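Side-chain contact in probable amino acid aminotransferase (Mycobacterium tuberculosis, PDB 6Q1S), which belongs to the class IV aminotransferases and binds 4'-deoxy-4'-aminopyridoxal-5'-phosphate and 2-oxoglutaric acid: residues T219-F224 against C234-L239. Residues are numbered along the deposited sequence; the frame is centred on the assembly and turned at random.
With PMP (4'-deoxy-4'-aminopyridoxal-5'-phosphate), chain G.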
loop_
_atom_site.group_PDB
_atom_site.type_symbol
_atom_site.label_atom_id
_atom_site.label_comp_id
_atom_site.label_asym_id
_atom_site.label_seq_id
_atom_site.Cartn_x
_atom_site.Cartn_y
_atom_site.Cartn_z
ATOM N N THR B 219 -20.470 4.607 6.388
ATOM C CA THR B 219 -21.240 5.778 6.790
ATOM C C THR B 219 -22.164 6.243 5.671
ATOM O O THR B 219 -23.293 6.675 5.932
ATOM C CB THR B 219 -20.304 6.910 7.207
ATOM O OG1 THR B 219 -19.212 6.377 7.966
ATOM C CG2 THR B 219 -21.053 7.916 8.067
ATOM N N GLN B 220 -21.700 6.174 4.419
ATOM C CA GLN B 220 -22.527 6.628 3.306
ATOM C C GLN B 220 -23.779 5.772 3.160
ATOM O O GLN B 220 -24.880 6.299 2.961
ATOM C CB GLN B 220 -21.715 6.620 2.010
ATOM C CG GLN B 220 -22.535 6.896 0.752
ATOM C CD GLN B 220 -23.093 5.637 0.117
ATOM O OE1 GLN B 220 -22.351 4.729 -0.251
ATOM N NE2 GLN B 220 -24.413 5.575 -0.002
ATOM N N GLN B 221 -23.634 4.449 3.260
ATOM C CA GLN B 221 -24.792 3.573 3.106
ATOM C C GLN B 221 -25.789 3.775 4.239
ATOM O O GLN B 221 -27.002 3.837 4.003
ATOM C CB GLN B 221 -24.348 2.113 3.035
ATOM C CG GLN B 221 -23.468 1.794 1.842
ATOM C CD GLN B 221 -23.202 0.308 1.699
ATOM O OE1 GLN B 221 -24.026 -0.524 2.084
ATOM N NE2 GLN B 221 -22.045 -0.034 1.145
ATOM N N ALA B 222 -25.300 3.868 5.478
ATOM C CA ALA B 222 -26.189 4.151 6.597
ATOM C C ALA B 222 -26.825 5.527 6.465
ATOM O O ALA B 222 -27.969 5.723 6.889
ATOM C CB ALA B 222 -25.427 4.038 7.917
ATOM N N LEU B 223 -26.104 6.488 5.879
ATOM C CA LEU B 223 -26.694 7.795 5.611
ATOM C C LEU B 223 -27.824 7.683 4.600
ATOM O O LEU B 223 -28.867 8.330 4.748
ATOM C CB LEU B 223 -25.629 8.771 5.113
ATOM C CG LEU B 223 -26.139 10.160 4.719
ATOM C CD1 LEU B 223 -26.638 10.916 5.940
ATOM C CD2 LEU B 223 -25.058 10.952 3.998
ATOM N N PHE B 224 -27.636 6.870 3.560
ATOM C CA PHE B 224 -28.707 6.673 2.590
ATOM C C PHE B 224 -29.937 6.046 3.231
ATOM O O PHE B 224 -31.064 6.329 2.817
ATOM C CB PHE B 224 -28.222 5.813 1.423
ATOM C CG PHE B 224 -27.562 6.596 0.321
ATOM C CD1 PHE B 224 -27.097 7.882 0.548
ATOM C CD2 PHE B 224 -27.419 6.052 -0.947
ATOM C CE1 PHE B 224 -26.491 8.606 -0.463
ATOM C CE2 PHE B 224 -26.814 6.772 -1.962
ATOM C CZ PHE B 224 -26.351 8.052 -1.719
ATOM N N CYS B 234 -31.920 9.425 -2.828
ATOM C CA CYS B 234 -30.499 9.148 -2.964
ATOM C C CYS B 234 -30.277 8.190 -4.125
ATOM O O CYS B 234 -31.121 7.337 -4.414
ATOM C CB CYS B 234 -29.928 8.567 -1.668
ATOM S SG CYS B 234 -30.449 9.468 -0.186
ATOM N N ASP B 235 -29.133 8.334 -4.788
ATOM C CA ASP B 235 -28.847 7.523 -5.962
ATOM C C ASP B 235 -27.347 7.527 -6.220
ATOM O O ASP B 235 -26.609 8.363 -5.692
ATOM C CB ASP B 235 -29.615 8.038 -7.188
ATOM C CG ASP B 235 -29.634 7.042 -8.331
ATOM O OD1 ASP B 235 -28.818 7.186 -9.267
ATOM O OD2 ASP B 235 -30.454 6.102 -8.281
ATOM N N TYR B 236 -26.908 6.569 -7.029
ATOM C CA TYR B 236 -25.507 6.418 -7.400
ATOM C C TYR B 236 -25.365 6.880 -8.842
ATOM O O TYR B 236 -25.937 6.269 -9.751
ATOM C CB TYR B 236 -25.040 4.971 -7.235
ATOM C CG TYR B 236 -25.128 4.463 -5.812
ATOM C CD1 TYR B 236 -24.006 4.431 -4.999
ATOM C CD2 TYR B 236 -26.338 4.041 -5.276
ATOM C CE1 TYR B 236 -24.080 3.978 -3.698
ATOM C CE2 TYR B 236 -26.421 3.585 -3.976
ATOM C CZ TYR B 236 -25.289 3.557 -3.191
ATOM O OH TYR B 236 -25.363 3.105 -1.892
ATOM N N ARG B 237 -24.607 7.953 -9.047
ATOM C CA ARG B 237 -24.496 8.582 -10.352
ATOM C C ARG B 237 -23.033 8.820 -10.688
ATOM O O ARG B 237 -22.157 8.785 -9.820
ATOM C CB ARG B 237 -25.259 9.916 -10.403
ATOM C CG ARG B 237 -26.737 9.827 -10.038
ATOM C CD ARG B 237 -27.563 10.825 -10.835
ATOM N NE ARG B 237 -28.758 11.263 -10.114
ATOM C CZ ARG B 237 -29.891 10.573 -10.032
ATOM N NH1 ARG B 237 -30.001 9.392 -10.624
ATOM N NH2 ARG B 237 -30.917 11.067 -9.350
ATOM N N ALA B 238 -22.772 9.016 -11.975
ATOM C CA ALA B 238 -21.441 9.393 -12.442
ATOM C C ALA B 238 -21.271 10.892 -12.227
ATOM O O ALA B 238 -21.778 11.703 -13.004
ATOM C CB ALA B 238 -21.257 9.016 -13.907
ATOM N N LEU B 239 -20.549 11.269 -11.174
ATOM C CA LEU B 239 -20.350 12.675 -10.856
ATOM C C LEU B 239 -19.075 13.171 -11.516
ATOM O O LEU B 239 -18.075 12.450 -11.588
ATOM C CB LEU B 239 -20.274 12.922 -9.344
ATOM C CG LEU B 239 -21.473 12.799 -8.394
ATOM C CD1 LEU B 239 -22.117 11.434 -8.398
ATOM C CD2 LEU B 239 -21.040 13.165 -6.980
HETATM N N1 PMP G . -12.673 5.676 1.175
HETATM C C2 PMP G . -11.468 5.329 1.686
HETATM C C2A PMP G . -10.293 5.115 0.766
HETATM C C3 PMP G . -11.297 5.158 3.151
HETATM O O3 PMP G . -10.096 4.810 3.688
HETATM C C4 PMP G . -12.484 5.382 4.006
HETATM C C4A PMP G . -12.414 5.234 5.507
HETATM N N4A PMP G . -11.459 6.214 6.052
HETATM C C5 PMP G . -13.746 5.758 3.324
HETATM C C6 PMP G . -13.762 5.882 1.937
HETATM C C5A PMP G . -15.002 6.001 4.131
HETATM O O4P PMP G . -15.426 4.779 4.731
HETATM P P PMP G . -16.190 4.782 6.148
HETATM O O1P PMP G . -15.278 5.399 7.182
HETATM O O2P PMP G . -17.456 5.596 6.017
HETATM O O3P PMP G . -16.524 3.362 6.535
#
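Helix 219-224 and strand 234-236 come nearest at Phe224 and Cys234, CA to CA 6.3 Å, with 139° between the N-to-C directions of the segment axes. They belong to a beta-alpha-beta unit of this class IV aminotransferase: strands 204-207 and 233-236 lie parallel in the mixed sheet, and helix 218-229 connects them. The Phe224 ring is sandwiched: Gln220 NE2 lies 3.1 Å above the plane on one face, and on the opposite face Cys234 CB sits almost exactly on the ring normal, 3.4 Å from the centroid. Cys234 SG lies over that same face and adds a sulfur-aromatic contact. The edge of Phe224 meets the face of Tyr236 in an offset edge-to-face pair, centroids 5.3 Å apart and planes at 64°. Thr207 of the first strand touches Gln220, Phe224 and Tyr236. At the start of the segment, Thr219 hydrogen-bonds to PMP O2P through both its backbone N and OG1, linking this helix to the phosphate of PMP. In Gln220, chi1 (172°) places CG anti to the backbone N and the chain then bends at chi2, carrying its amide toward the Tyr236 hydroxyl: NE2 donates to OH at 3.3 Å, with OH close to the amide plane.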